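Long-range contacts in Csc2 (Thermofilum pendens, PDB 4TXD), which is a zinc-binding Cas7-family protein of the type I-D CRISPR system and probably binds the guide RNA as part of its interference complex: residues V128-F137 with W348-V359; R196-Q206 with T239-L250. All coordinates share one frame; numbering follows the deposited sequence. Where two conformers were deposited one is given.

Overall arrangement
The two contacts lie about 29 Å apart, measured between centres. Contact 2 belongs to the antiparallel sheet of the RRM-like core, where strands 197-204 and 240-247 are neighbours; its centre is about 9 Å from that of the chain. Contact 1 is more peripheral, about 21 Å from the chain centre, and joins helix 118-134 to helix 343-365 beside the zinc site. Along the sequence contact 2 is nested within the loop that contact 1 closes, so the late helix returns to pack against an early one. They touch where Phe354 CD1 meets Arg196 NH2 at 3.7 Å, a packing contact between helix 343-365 and the residue just before strand 197-204.

Contact 1: residues V128-F137 with W348-V359; sequences VIGKAKDLGF and WRSSIDFAEKMV
Lys131 and Glu356 make the polar link across this pair of helices, a salt bridge containing a weak hydrogen bond, with NZ of Lys131 3.2 Å from OE1 of Glu356. In this conformer Glu356 carries its CG anti to the backbone N (chi1 175°) and its chain stays extended, which brings the carboxylate to the end of the lysine. Lys357 NZ donates to the other oxygen, Glu356 OE2, at 2.7 Å from above the carboxylate plane, and also to OD1 of Asp353. Glu356 takes a second conformer, so neither of its bonds is probably permanent. The network runs from the partly exposed Lys131, Glu356 and Lys357 in to the buried Asp353, whose OD2 Arg45 also meets. Beneath it, the methylene CG of Lys131 lies against CG1 of Ile352.

The helices, 118-134 and 343-365, pack side by side in a parallel sense, with segment axes 10.3 Å apart and only 5° between their directions. Ile352 fills the middle of the interface, its CD1 reaching the CB of Ala132 (3.8 Å) and the carbonyl oxygen of Val128. Farther along, the CD1 branch of Leu135 rests on the backbone of Glu356, 3.8 Å from its CA. The first helix ends in a Schellman motif at Gly136, whose positive phi turns the chain so that Phe137 points back at the second helix. CE of Met358 meets that ring at its edge, 3.7 Å from CZ, while Val359 CG2 approaches CE2 obliquely. At the other end CG1 of Val128, anti to its backbone nitrogen (chi1 164°), presses on the six-membered part of the Trp348 indole, 3.4 Å from CE3. The same indole touches Cys168, a zinc ligand with Cys146, Asp165 and Cys171, and packs edge-to-face with Trp144.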
loop_
_atom_site.group_PDB
_atom_site.type_symbol
_atom_site.label_atom_id
_atom_site.label_comp_id
_atom_site.label_asym_id
_atom_site.label_seq_id
_atom_site.Cartn_x
_atom_site.Cartn_y
_atom_site.Cartn_z
ATOM N N VAL A 128 -10.660 -7.641 -20.249
ATOM C CA VAL A 128 -10.115 -6.554 -19.476
ATOM C C VAL A 128 -9.592 -5.462 -20.362
ATOM O O VAL A 128 -10.116 -4.394 -20.362
ATOM C CB VAL A 128 -9.018 -7.057 -18.511
ATOM C CG1 VAL A 128 -8.158 -5.941 -17.953
ATOM C CG2 VAL A 128 -9.661 -7.838 -17.396
ATOM N N ILE A 129 -8.549 -5.737 -21.102
ATOM C CA ILE A 129 -7.959 -4.743 -21.953
ATOM C C ILE A 129 -8.912 -4.222 -23.014
ATOM O O ILE A 129 -8.944 -3.061 -23.287
ATOM C CB ILE A 129 -6.702 -5.279 -22.594
ATOM C CG1 ILE A 129 -5.735 -5.663 -21.508
ATOM C CG2 ILE A 129 -6.086 -4.272 -23.518
ATOM C CD1 ILE A 129 -4.380 -6.003 -22.020
ATOM N N GLY A 130 -9.694 -5.106 -23.597
ATOM C CA GLY A 130 -10.681 -4.695 -24.559
ATOM C C GLY A 130 -11.741 -3.800 -23.962
ATOM O O GLY A 130 -12.145 -2.850 -24.559
ATOM N N LYS A 131 -12.167 -4.132 -22.767
ATOM C CA LYS A 131 -13.128 -3.341 -22.062
ATOM C C LYS A 131 -12.598 -1.954 -21.740
ATOM O O LYS A 131 -13.304 -1.003 -21.813
ATOM C CB LYS A 131 -13.569 -4.045 -20.816
ATOM C CG LYS A 131 -14.497 -3.216 -19.982
ATOM C CD LYS A 131 -15.446 -4.084 -19.199
ATOM C CE LYS A 131 -16.256 -3.278 -18.202
ATOM N NZ LYS A 131 -16.478 -3.997 -16.922
ATOM N N ALA A 132 -11.328 -1.873 -21.406
ATOM C CA ALA A 132 -10.669 -0.614 -21.187
ATOM C C ALA A 132 -10.621 0.232 -22.441
ATOM O O ALA A 132 -10.785 1.402 -22.386
ATOM C CB ALA A 132 -9.283 -0.835 -20.642
ATOM N N LYS A 133 -10.373 -0.400 -23.571
ATOM C CA LYS A 133 -10.389 0.283 -24.846
ATOM C C LYS A 133 -11.752 0.895 -25.122
ATOM O O LYS A 133 -11.854 2.012 -25.511
ATOM C CB LYS A 133 -10.033 -0.674 -25.966
ATOM C CG LYS A 133 -9.915 -0.003 -27.311
ATOM C CD LYS A 133 -9.202 -0.849 -28.343
ATOM C CE LYS A 133 -9.180 -0.164 -29.700
ATOM N NZ LYS A 133 -9.254 -1.132 -30.817
ATOM N N ASP A 134 -12.785 0.109 -24.918
ATOM C CA ASP A 134 -14.161 0.581 -25.081
ATOM C C ASP A 134 -14.466 1.760 -24.162
ATOM O O ASP A 134 -15.322 2.585 -24.462
ATOM C CB ASP A 134 -15.171 -0.537 -24.790
ATOM C CG ASP A 134 -15.107 -1.684 -25.797
ATOM O OD1 ASP A 134 -14.470 -1.534 -26.863
ATOM O OD2 ASP A 134 -15.711 -2.744 -25.517
ATOM N N LEU A 135 -13.769 1.854 -23.054
ATOM C CA LEU A 135 -14.032 2.895 -22.084
ATOM C C LEU A 135 -13.210 4.131 -22.337
ATOM O O LEU A 135 -13.242 5.054 -21.580
ATOM C CB LEU A 135 -13.748 2.390 -20.688
ATOM C CG LEU A 135 -14.695 1.366 -20.123
ATOM C CD1 LEU A 135 -14.098 0.742 -18.887
ATOM C CD2 LEU A 135 -16.028 1.980 -19.823
ATOM N N GLY A 136 -12.464 4.112 -23.412
ATOM C CA GLY A 136 -11.721 5.277 -23.833
ATOM C C GLY A 136 -10.245 5.272 -23.492
ATOM O O GLY A 136 -9.506 6.148 -23.933
ATOM N N PHE A 137 -9.799 4.301 -22.715
ATOM C CA PHE A 137 -8.416 4.268 -22.316
ATOM C C PHE A 137 -7.449 4.030 -23.473
ATOM O O PHE A 137 -7.742 3.301 -24.367
ATOM C CB PHE A 137 -8.210 3.268 -21.193
ATOM C CG PHE A 137 -8.866 3.656 -19.913
ATOM C CD1 PHE A 137 -8.237 4.492 -19.032
ATOM C CD2 PHE A 137 -10.089 3.187 -19.596
ATOM C CE1 PHE A 137 -8.839 4.858 -17.880
ATOM C CE2 PHE A 137 -10.685 3.541 -18.439
ATOM C CZ PHE A 137 -10.061 4.378 -17.573
ATOM N N TRP A 348 -8.396 -8.028 -11.118
ATOM C CA TRP A 348 -8.496 -7.349 -12.396
ATOM C C TRP A 348 -9.969 -7.051 -12.742
ATOM O O TRP A 348 -10.295 -5.971 -13.128
ATOM C CB TRP A 348 -7.821 -8.153 -13.488
ATOM C CG TRP A 348 -6.477 -7.761 -13.908
ATOM C CD1 TRP A 348 -5.378 -8.511 -13.832
ATOM C CD2 TRP A 348 -6.078 -6.550 -14.539
ATOM N NE1 TRP A 348 -4.321 -7.874 -14.344
ATOM C CE2 TRP A 348 -4.717 -6.655 -14.792
ATOM C CE3 TRP A 348 -6.738 -5.384 -14.915
ATOM C CZ2 TRP A 348 -4.009 -5.661 -15.399
ATOM C CZ3 TRP A 348 -6.034 -4.413 -15.497
ATOM C CH2 TRP A 348 -4.688 -4.537 -15.738
ATOM N N ARG A 349 -10.844 -8.018 -12.552
ATOM C CA ARG A 349 -12.287 -7.780 -12.712
ATOM C C ARG A 349 -12.754 -6.580 -11.885
ATOM O O ARG A 349 -13.523 -5.743 -12.360
ATOM C CB ARG A 349 -13.110 -9.007 -12.299
ATOM C CG ARG A 349 -13.140 -10.166 -13.300
ATOM C CD ARG A 349 -13.842 -11.398 -12.700
ATOM N NE ARG A 349 -15.145 -11.056 -12.142
ATOM C CZ ARG A 349 -15.484 -11.180 -10.858
ATOM N NH1 ARG A 349 -14.629 -11.667 -9.972
ATOM N NH2 ARG A 349 -16.695 -10.822 -10.458
ATOM N N SER A 350 -12.295 -6.511 -10.640
ATOM C CA SER A 350 -12.653 -5.413 -9.743
ATOM C C SER A 350 -12.087 -4.070 -10.220
ATOM O O SER A 350 -12.728 -3.021 -10.082
ATOM C CB SER A 350 -12.154 -5.712 -8.328
ATOM O OG SER A 350 -12.748 -4.851 -7.384
ATOM N N SER A 351 -10.908 -4.089 -10.792
ATOM C CA SER A 351 -10.272 -2.868 -11.189
ATOM C C SER A 351 -10.951 -2.282 -12.402
ATOM O O SER A 351 -11.186 -1.124 -12.460
ATOM C CB SER A 351 -8.799 -3.065 -11.481
ATOM O OG SER A 351 -8.102 -1.877 -11.614
ATOM N N ILE A 352 -11.260 -3.130 -13.366
ATOM C CA ILE A 352 -11.893 -2.654 -14.573
ATOM C C ILE A 352 -13.303 -2.193 -14.240
ATOM O O ILE A 352 -13.787 -1.288 -14.827
ATOM C CB ILE A 352 -11.831 -3.693 -15.699
ATOM C CG1 ILE A 352 -12.102 -3.048 -17.032
ATOM C CG2 ILE A 352 -12.767 -4.824 -15.404
ATOM C CD1 ILE A 352 -10.975 -2.167 -17.474
ATOM N N ASP A 353 -13.908 -2.806 -13.250
ATOM C CA ASP A 353 -15.187 -2.385 -12.767
ATOM C C ASP A 353 -15.134 -0.957 -12.228
ATOM O O ASP A 353 -15.916 -0.132 -12.595
ATOM C CB ASP A 353 -15.685 -3.314 -11.693
ATOM C CG ASP A 353 -17.059 -2.984 -11.233
ATOM O OD1 ASP A 353 -17.957 -2.900 -12.055
ATOM O OD2 ASP A 353 -17.239 -2.814 -10.052
ATOM N N PHE A 354 -14.177 -0.701 -11.355
ATOM C CA PHE A 354 -13.947 0.638 -10.859
ATOM C C PHE A 354 -13.726 1.649 -11.980
ATOM O O PHE A 354 -14.274 2.709 -11.972
ATOM C CB PHE A 354 -12.755 0.646 -9.909
ATOM C CG PHE A 354 -12.523 1.953 -9.235
ATOM C CD1 PHE A 354 -13.090 2.226 -8.036
ATOM C CD2 PHE A 354 -11.743 2.894 -9.816
ATOM C CE1 PHE A 354 -12.868 3.411 -7.416
ATOM C CE2 PHE A 354 -11.523 4.084 -9.206
ATOM C CZ PHE A 354 -12.086 4.339 -8.005
ATOM N N ALA A 355 -12.903 1.293 -12.925
ATOM C CA ALA A 355 -12.569 2.181 -13.986
ATOM C C ALA A 355 -13.797 2.517 -14.835
ATOM O O ALA A 355 -13.990 3.635 -15.229
ATOM C CB ALA A 355 -11.495 1.587 -14.844
ATOM N N GLU A 356 -14.577 1.498 -15.123
ATOM C CA GLU A 356 -15.912 1.776 -15.742
ATOM C C GLU A 356 -16.934 2.825 -15.019
ATOM O O GLU A 356 -17.357 3.794 -15.548
ATOM C CB GLU A 356 -16.668 0.453 -15.922
ATOM C CG GLU A 356 -18.101 0.619 -16.428
ATOM C CD GLU A 356 -18.969 -0.588 -16.120
ATOM O OE1 GLU A 356 -18.654 -1.690 -16.610
ATOM O OE2 GLU A 356 -19.957 -0.446 -15.370
ATOM N N LYS A 357 -16.993 2.607 -13.726
ATOM C CA LYS A 357 -17.735 3.487 -12.869
ATOM C C LYS A 357 -17.117 4.888 -12.818
ATOM O O LYS A 357 -17.811 5.857 -12.746
ATOM C CB LYS A 357 -17.900 2.901 -11.488
ATOM C CG LYS A 357 -19.105 1.992 -11.313
ATOM C CD LYS A 357 -19.074 0.813 -12.236
ATOM C CE LYS A 357 -20.241 -0.130 -12.025
ATOM N NZ LYS A 357 -20.058 -1.316 -12.859
ATOM N N MET A 358 -15.809 4.958 -12.875
ATOM C CA MET A 358 -15.136 6.228 -12.863
ATOM C C MET A 358 -15.453 7.007 -14.124
ATOM O O MET A 358 -15.802 8.129 -14.079
ATOM C CB MET A 358 -13.640 6.056 -12.746
ATOM C CG MET A 358 -12.839 7.308 -13.019
ATOM S SD MET A 358 -11.080 7.055 -12.897
ATOM C CE MET A 358 -10.736 6.250 -14.408
ATOM N N VAL A 359 -15.281 6.360 -15.246
ATOM C CA VAL A 359 -15.583 6.958 -16.531
ATOM C C VAL A 359 -17.042 7.416 -16.619
ATOM O O VAL A 359 -17.318 8.492 -17.032
ATOM C CB VAL A 359 -15.214 6.001 -17.667
ATOM C CG1 VAL A 359 -15.739 6.491 -18.983
ATOM C CG2 VAL A 359 -13.724 5.805 -17.726
#

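Contact 2: residues R196-Q206 with T239-L250; sequences RVRFDPAFATQ and TVFIGRAELVDL
Two adjacent antiparallel strands of the central RRM-like sheet, 197-204 and 240-247, pair here in two ladders whose register shifts by one residue around Asp200-Pro201; Arg198-Glu246 and Phe203-Ile242 are hydrogen-bonded pairs. At the break, Arg244 grips Asp200 side-on: NH2 meets OD1 at 2.9 Å, and NE meets OD2 at 2.7 Å, almost straight but from above the carboxylate plane, the two flat groups being turned 54° apart. OD2 also accepts from Ala295 N. The far end of the guanidinium directs NH1 and NH2 at OE2 of Glu246, so two carboxylates fix its rotation; NH1 also pairs with Glu54. A water accepts from Arg244 N within hydrogen-bonding distance of Asp200 O.

Val197, Phe199, Ala204, Phe241, Ala245 and Leu247 make the other face of these strands apolar. CD1 of Phe199 lies 3.7 Å from CB of Ala245, and Val197 runs alongside Leu247 beneath helix 252-263. Beyond the strands, Arg196 NH1 donates to Asp249 O at 3.0 Å, with Leu250 CD2 over one guanidinium face; NH1 also bridges to Glu254 and NH2 bonds to Thr172 O. Ala204 CB makes a CH-pi contact over the Phe241 ring, 4.0 Å from its centroid and offset toward the rim.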
loop_
_atom_site.group_PDB
_atom_site.type_symbol
_atom_site.label_atom_id
_atom_site.label_comp_id
_atom_site.label_asym_id
_atom_site.label_seq_id
_atom_site.Cartn_x
_atom_site.Cartn_y
_atom_site.Cartn_z
ATOM N N ARG A 196 -7.192 4.684 -1.915
ATOM C CA ARG A 196 -8.149 4.126 -0.970
ATOM C C ARG A 196 -7.388 3.360 0.123
ATOM O O ARG A 196 -7.980 2.722 0.989
ATOM C CB ARG A 196 -9.159 3.218 -1.700
ATOM C CG ARG A 196 -10.399 3.983 -2.234
ATOM C CD ARG A 196 -11.319 3.083 -3.088
ATOM N NE ARG A 196 -10.637 2.684 -4.309
ATOM C CZ ARG A 196 -10.836 1.549 -4.972
ATOM N NH1 ARG A 196 -11.730 0.657 -4.550
ATOM N NH2 ARG A 196 -10.129 1.322 -6.066
ATOM N N VAL A 197 -6.067 3.445 0.052
ATOM C CA VAL A 197 -5.156 2.859 1.048
ATOM C C VAL A 197 -4.311 3.995 1.632
ATOM O O VAL A 197 -3.407 4.498 0.972
ATOM C CB VAL A 197 -4.236 1.778 0.422
ATOM C CG1 VAL A 197 -3.260 1.189 1.467
ATOM C CG2 VAL A 197 -5.077 0.674 -0.235
ATOM N N ARG A 198 -4.652 4.434 2.842
ATOM C CA ARG A 198 -3.958 5.545 3.484
ATOM C C ARG A 198 -3.018 5.039 4.579
ATOM O O ARG A 198 -3.474 4.475 5.567
ATOM C CB ARG A 198 -4.959 6.528 4.094
ATOM C CG ARG A 198 -5.743 7.345 3.086
ATOM C CD ARG A 198 -5.887 8.789 3.562
ATOM N NE ARG A 198 -7.276 9.191 3.763
ATOM C CZ ARG A 198 -7.861 9.317 4.953
ATOM N NH1 ARG A 198 -7.184 9.064 6.066
ATOM N NH2 ARG A 198 -9.130 9.694 5.030
ATOM N N PHE A 199 -1.725 5.257 4.410
ATOM C CA PHE A 199 -0.751 4.814 5.413
ATOM C C PHE A 199 -0.495 5.862 6.488
ATOM O O PHE A 199 -0.342 7.045 6.173
ATOM C CB PHE A 199 0.591 4.469 4.766
ATOM C CG PHE A 199 0.596 3.179 4.006
ATOM C CD1 PHE A 199 0.718 1.965 4.671
ATOM C CD2 PHE A 199 0.493 3.182 2.618
ATOM C CE1 PHE A 199 0.728 0.761 3.968
ATOM C CE2 PHE A 199 0.506 1.990 1.905
ATOM C CZ PHE A 199 0.619 0.775 2.575
ATOM N N ASP A 200 -0.412 5.417 7.743
ATOM C CA ASP A 200 0.304 6.167 8.782
ATOM C C ASP A 200 1.786 6.124 8.425
ATOM O O ASP A 200 2.205 5.283 7.630
ATOM C CB ASP A 200 0.114 5.548 10.178
ATOM C CG ASP A 200 -1.250 5.779 10.767
ATOM O OD1 ASP A 200 -2.154 6.298 10.081
ATOM O OD2 ASP A 200 -1.418 5.401 11.952
ATOM N N PRO A 201 2.603 7.005 9.034
ATOM C CA PRO A 201 4.045 6.706 9.005
ATOM C C PRO A 201 4.300 5.391 9.741
ATOM O O PRO A 201 3.515 5.066 10.632
ATOM C CB PRO A 201 4.687 7.884 9.771
ATOM C CG PRO A 201 3.601 8.946 9.860
ATOM C CD PRO A 201 2.292 8.185 9.860
ATOM N N ALA A 202 5.362 4.661 9.396
ATOM C CA ALA A 202 5.748 3.505 10.188
ATOM C C ALA A 202 6.932 3.872 11.092
ATOM O O ALA A 202 7.977 4.337 10.620
ATOM C CB ALA A 202 6.083 2.325 9.298
ATOM N N PHE A 203 6.753 3.689 12.380
ATOM C CA PHE A 203 7.708 4.115 13.385
ATOM C C PHE A 203 8.584 2.985 13.975
ATOM O O PHE A 203 8.086 2.006 14.404
ATOM C CB PHE A 203 6.972 4.765 14.548
ATOM C CG PHE A 203 6.154 5.958 14.187
ATOM C CD1 PHE A 203 4.860 5.822 13.766
ATOM C CD2 PHE A 203 6.664 7.210 14.313
ATOM C CE1 PHE A 203 4.105 6.908 13.452
ATOM C CE2 PHE A 203 5.919 8.304 14.004
ATOM C CZ PHE A 203 4.636 8.156 13.566
ATOM N N ALA A 204 9.888 3.178 14.007
ATOM C CA ALA A 204 10.767 2.255 14.719
ATOM C C ALA A 204 10.532 2.416 16.219
ATOM O O ALA A 204 10.155 3.495 16.681
ATOM C CB ALA A 204 12.225 2.508 14.368
ATOM N N THR A 205 10.716 1.354 16.968
ATOM C CA THR A 205 10.545 1.426 18.412
ATOM C C THR A 205 11.855 1.669 19.150
ATOM O O THR A 205 11.871 1.908 20.320
ATOM C CB THR A 205 9.954 0.141 18.974
ATOM O OG1 THR A 205 10.777 -0.937 18.625
ATOM C CG2 THR A 205 8.616 -0.097 18.444
ATOM N N GLN A 206 12.945 1.594 18.421
ATOM C CA GLN A 206 14.272 1.836 18.973
ATOM C C GLN A 206 15.076 2.690 18.015
ATOM O O GLN A 206 14.877 2.630 16.790
ATOM C CB GLN A 206 15.017 0.514 19.230
ATOM C CG GLN A 206 14.319 -0.440 20.186
ATOM C CD GLN A 206 14.902 -1.835 20.115
ATOM O OE1 GLN A 206 14.957 -2.443 19.041
ATOM N NE2 GLN A 206 15.349 -2.350 21.254
ATOM N N THR A 239 15.887 -4.013 13.505
ATOM C CA THR A 239 14.999 -2.927 13.906
ATOM C C THR A 239 13.588 -3.226 13.441
ATOM O O THR A 239 13.380 -3.593 12.284
ATOM C CB THR A 239 15.449 -1.569 13.303
ATOM O OG1 THR A 239 16.764 -1.243 13.775
ATOM C CG2 THR A 239 14.475 -0.456 13.661
ATOM N N VAL A 240 12.613 -3.058 14.321
ATOM C CA VAL A 240 11.232 -3.252 13.890
ATOM C C VAL A 240 10.464 -1.918 13.861
ATOM O O VAL A 240 10.627 -1.074 14.743
ATOM C CB VAL A 240 10.499 -4.285 14.795
ATOM C CG1 VAL A 240 10.385 -3.780 16.247
ATOM C CG2 VAL A 240 9.118 -4.598 14.225
ATOM N N PHE A 241 9.652 -1.737 12.818
ATOM C CA PHE A 241 8.762 -0.585 12.668
ATOM C C PHE A 241 7.311 -1.006 12.819
ATOM O O PHE A 241 6.900 -2.018 12.250
ATOM C CB PHE A 241 8.900 0.062 11.287
ATOM C CG PHE A 241 10.274 0.611 10.977
ATOM C CD1 PHE A 241 11.337 -0.244 10.692
ATOM C CD2 PHE A 241 10.467 1.989 10.891
ATOM C CE1 PHE A 241 12.584 0.261 10.377
ATOM C CE2 PHE A 241 11.696 2.517 10.570
ATOM C CZ PHE A 241 12.772 1.650 10.310
ATOM N N ILE A 242 6.529 -0.208 13.494
ATOM C CA ILE A 242 5.121 -0.465 13.602
ATOM C C ILE A 242 4.342 0.372 12.601
ATOM O O ILE A 242 4.479 1.550 12.572
ATOM C CB ILE A 242 4.592 -0.189 15.002
ATOM C CG1 ILE A 242 5.290 -1.075 16.009
ATOM C CG2 ILE A 242 3.106 -0.414 15.053
ATOM C CD1 ILE A 242 4.991 -0.737 17.420
ATOM N N GLY A 243 3.539 -0.295 11.795
ATOM C CA GLY A 243 2.801 0.366 10.732
ATOM C C GLY A 243 1.301 0.205 10.867
ATOM O O GLY A 243 0.815 -0.726 11.513
ATOM N N ARG A 244 0.567 1.137 10.272
ATOM C CA ARG A 244 -0.891 1.063 10.227
ATOM C C ARG A 244 -1.369 1.671 8.912
ATOM O O ARG A 244 -0.820 2.680 8.446
ATOM C CB ARG A 244 -1.526 1.799 11.412
ATOM C CG ARG A 244 -3.059 1.648 11.518
ATOM C CD ARG A 244 -3.641 2.579 12.578
ATOM N NE ARG A 244 -3.736 3.943 12.066
ATOM C CZ ARG A 244 -4.863 4.531 11.682
ATOM N NH1 ARG A 244 -6.032 3.894 11.791
ATOM N NH2 ARG A 244 -4.824 5.770 11.213
ATOM N N ALA A 245 -2.387 1.054 8.319
ATOM C CA ALA A 245 -3.033 1.614 7.139
ATOM C C ALA A 245 -4.544 1.581 7.297
ATOM O O ALA A 245 -5.088 0.735 8.016
ATOM C CB ALA A 245 -2.606 0.867 5.882
ATOM N N GLU A 246 -5.215 2.539 6.663
ATOM C CA GLU A 246 -6.674 2.524 6.589
ATOM C C GLU A 246 -7.109 2.221 5.153
ATOM O O GLU A 246 -6.657 2.865 4.203
ATOM C CB GLU A 246 -7.259 3.854 7.072
ATOM C CG GLU A 246 -7.156 4.029 8.579
ATOM C CD GLU A 246 -7.825 5.302 9.062
ATOM O OE1 GLU A 246 -8.512 5.962 8.249
ATOM O OE2 GLU A 246 -7.657 5.648 10.250
ATOM N N LEU A 247 -7.953 1.204 5.010
ATOM C CA LEU A 247 -8.405 0.718 3.707
ATOM C C LEU A 247 -9.891 1.031 3.590
ATOM O O LEU A 247 -10.678 0.577 4.410
ATOM C CB LEU A 247 -8.152 -0.788 3.556
ATOM C CG LEU A 247 -6.735 -1.232 3.179
ATOM C CD1 LEU A 247 -5.677 -0.700 4.145
ATOM C CD2 LEU A 247 -6.653 -2.761 3.089
ATOM N N VAL A 248 -10.265 1.840 2.603
ATOM C CA VAL A 248 -11.657 2.280 2.485
ATOM C C VAL A 248 -12.241 1.960 1.107
ATOM O O VAL A 248 -11.537 2.009 0.099
ATOM C CB VAL A 248 -11.801 3.809 2.750
ATOM C CG1 VAL A 248 -11.403 4.146 4.175
ATOM C CG2 VAL A 248 -10.953 4.599 1.788
ATOM N N ASP A 249 -13.527 1.618 1.086
ATOM C CA ASP A 249 -14.279 1.405 -0.154
ATOM C C ASP A 249 -13.641 0.386 -1.088
ATOM O O ASP A 249 -13.733 0.507 -2.311
ATOM C CB ASP A 249 -14.469 2.741 -0.881
ATOM C CG ASP A 249 -15.304 3.709 -0.078
ATOM O OD1 ASP A 249 -16.226 3.237 0.619
ATOM O OD2 ASP A 249 -15.035 4.926 -0.124
ATOM N N LEU A 250 -12.998 -0.625 -0.507
ATOM C CA LEU A 250 -12.432 -1.708 -1.291
ATOM C C LEU A 250 -13.415 -2.860 -1.430
ATOM O O LEU A 250 -14.247 -3.091 -0.553
ATOM C CB LEU A 250 -11.137 -2.241 -0.653
ATOM C CG LEU A 250 -9.967 -1.275 -0.469
ATOM C CD1 LEU A 250 -8.756 -2.048 0.000
ATOM C CD2 LEU A 250 -9.666 -0.549 -1.778
HETATM O O HOH W 1 2.385 2.888 8.972
HETATM O O HOH W 2 13.034 -1.402 16.874
#